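Local coordinates for CrtC domain-containing protein (PDB 7A0T) that is of uncertain function but, as a CrtC-family member with two lipocalin-like domains, probably handles a hydrophobic ligand or substrate, at residues S134-Y139 and I149-T154. Numbering follows the deposited sequence. Where two conformers were deposited one is given.
Sequences SKLRSY and ITYDAT
Tyr-151 reaches across to strand 135-139, where its ring meets Leu-136 and its hydroxyl meets Ser-138. A chi1 of 38° tucks CG between N and C of its own backbone and turns the ring toward the partner strand. Outward from CB, the ring first has Leu-136 O over one face, 4.0 Å from CD1, and CD2 comes up to Leu-136 CB and CD1. CE2 then packs on Leu-136 CB at 3.5 Å, while CE1 runs along Ser-138 N and OG. At the tip, OH hydrogen-bonds Ser-138 OG at 2.9 Å, with OG in the ring plane at its edge; Ser-138 OG is also hydrogen-bonded to Ser-61 OG. The backbones form an antiparallel beta hairpin of the CrtC N-terminal lipocalin domain, the two short strand segments running at 156° to each other. Reciprocal bonds show the register: Leu-136 N to Tyr-151 O (2.9 Å) with Tyr-151 N to Leu-136 O (3.0 Å), and the equivalent exchange between Ser-138 and Ile-149. On the other sheet face Thr-150 CG2 lies 3.5 Å above the Arg-137 guanidinium plane, off-centre, while that group forms salt bridges with Glu-128 and Asp-148. Nearby, Lys-135 lies alongside Asp-152 in a salt bridge whose modelled length is doubtful.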
loop_
_atom_site.group_PDB
_atom_site.type_symbol
_atom_site.label_atom_id
_atom_site.label_comp_id
_atom_site.label_asym_id
_atom_site.label_seq_id
_atom_site.Cartn_x
_atom_site.Cartn_y
_atom_site.Cartn_z
ATOM N N SER A 134 15.678 5.518 -6.592
ATOM C CA SER A 134 16.548 4.586 -5.863
ATOM C C SER A 134 16.570 4.838 -4.358
ATOM O O SER A 134 16.810 3.901 -3.587
ATOM C CB SER A 134 17.971 4.661 -6.412
ATOM O OG SER A 134 18.006 4.294 -7.780
ATOM N N LYS A 135 16.375 6.083 -3.916
ATOM C CA LYS A 135 16.340 6.408 -2.492
ATOM C C LYS A 135 15.171 7.346 -2.239
ATOM O O LYS A 135 15.089 8.422 -2.840
ATOM C CB LYS A 135 17.656 7.042 -2.029
ATOM C CG LYS A 135 17.579 7.711 -0.665
ATOM C CD LYS A 135 17.286 6.737 0.466
ATOM C CE LYS A 135 18.503 6.534 1.358
ATOM N NZ LYS A 135 19.415 5.458 0.862
ATOM N N LEU A 136 14.265 6.935 -1.347
ATOM C CA LEU A 136 13.020 7.647 -1.100
ATOM C C LEU A 136 12.834 7.866 0.398
ATOM O O LEU A 136 13.505 7.250 1.232
ATOM C CB LEU A 136 11.830 6.873 -1.692
ATOM C CG LEU A 136 11.911 6.522 -3.181
ATOM C CD1 LEU A 136 10.862 5.434 -3.549
ATOM C CD2 LEU A 136 11.696 7.742 -4.061
ATOM N N ARG A 137 11.909 8.756 0.747
ATOM C CA ARG A 137 11.711 9.136 2.143
ATOM C C ARG A 137 10.232 9.411 2.397
ATOM O O ARG A 137 9.606 10.148 1.633
ATOM C CB ARG A 137 12.549 10.381 2.479
ATOM C CG ARG A 137 12.550 10.769 3.951
ATOM C CD ARG A 137 13.141 12.160 4.170
ATOM N NE ARG A 137 14.565 12.183 3.858
ATOM C CZ ARG A 137 15.525 11.832 4.703
ATOM N NH1 ARG A 137 15.225 11.447 5.931
ATOM N NH2 ARG A 137 16.788 11.874 4.317
ATOM N N SER A 138 9.675 8.809 3.445
ATOM C CA SER A 138 8.361 9.177 3.968
ATOM C C SER A 138 8.574 9.765 5.354
ATOM O O SER A 138 9.259 9.157 6.187
ATOM C CB SER A 138 7.403 7.983 4.033
ATOM O OG SER A 138 7.020 7.531 2.745
ATOM N N TYR A 139 8.012 10.950 5.597
ATOM C CA TYR A 139 8.256 11.649 6.850
ATOM C C TYR A 139 6.990 12.377 7.293
ATOM O O TYR A 139 6.172 12.797 6.471
ATOM C CB TYR A 139 9.430 12.641 6.712
ATOM C CG TYR A 139 9.157 13.768 5.727
ATOM C CD1 TYR A 139 9.350 13.594 4.358
ATOM C CD2 TYR A 139 8.697 15.005 6.167
ATOM C CE1 TYR A 139 9.090 14.625 3.457
ATOM C CE2 TYR A 139 8.447 16.045 5.270
ATOM C CZ TYR A 139 8.639 15.849 3.918
ATOM O OH TYR A 139 8.374 16.889 3.025
ATOM N N ILE A 149 11.413 8.075 7.580
ATOM C CA ILE A 149 11.732 6.728 7.083
ATOM C C ILE A 149 12.292 6.822 5.666
ATOM O O ILE A 149 11.631 7.348 4.763
ATOM C CB ILE A 149 10.496 5.815 7.097
ATOM C CG1 ILE A 149 9.835 5.830 8.468
ATOM C CG2 ILE A 149 10.881 4.386 6.672
ATOM C CD1 ILE A 149 8.461 5.118 8.501
ATOM N N THR A 150 13.486 6.286 5.457
ATOM C CA THR A 150 14.025 6.176 4.112
ATOM C C THR A 150 14.004 4.720 3.661
ATOM O O THR A 150 13.992 3.796 4.484
ATOM C CB THR A 150 15.452 6.743 4.023
ATOM O OG1 THR A 150 16.328 6.010 4.891
ATOM C CG2 THR A 150 15.446 8.201 4.436
ATOM N N TYR A 151 13.962 4.520 2.342
ATOM C CA TYR A 151 13.934 3.170 1.794
ATOM C C TYR A 151 14.548 3.192 0.400
ATOM O O TYR A 151 14.426 4.183 -0.331
ATOM C CB TYR A 151 12.512 2.556 1.796
ATOM C CG TYR A 151 11.393 3.529 1.465
ATOM C CD1 TYR A 151 10.917 4.424 2.417
ATOM C CD2 TYR A 151 10.811 3.547 0.195
ATOM C CE1 TYR A 151 9.916 5.329 2.108
ATOM C CE2 TYR A 151 9.788 4.441 -0.113
ATOM C CZ TYR A 151 9.355 5.329 0.845
ATOM O OH TYR A 151 8.365 6.232 0.540
ATOM N N ASP A 152 15.276 2.122 0.079
ATOM C CA ASP A 152 15.999 1.984 -1.180
ATOM C C ASP A 152 15.301 0.939 -2.045
ATOM O O ASP A 152 14.804 -0.073 -1.533
ATOM C CB ASP A 152 17.470 1.560 -0.962
ATOM C CG ASP A 152 18.232 2.468 0.016
ATOM O OD1 ASP A 152 18.131 3.706 -0.086
ATOM O OD2 ASP A 152 18.950 1.934 0.894
ATOM N N ALA A 153 15.328 1.152 -3.361
ATOM C CA ALA A 153 14.601 0.307 -4.312
ATOM C C ALA A 153 15.396 -0.966 -4.613
ATOM O O ALA A 153 15.842 -1.212 -5.735
ATOM C CB ALA A 153 14.311 1.079 -5.593
ATOM N N THR A 154 15.516 -1.815 -3.589
ATOM C CA THR A 154 16.284 -3.057 -3.659
ATOM C C THR A 154 15.389 -4.271 -3.868
ATOM O O THR A 154 15.680 -5.363 -3.346
ATOM C CB THR A 154 17.104 -3.250 -2.382
ATOM O OG1 THR A 154 16.209 -3.436 -1.272
ATOM C CG2 THR A 154 18.010 -2.055 -2.111
#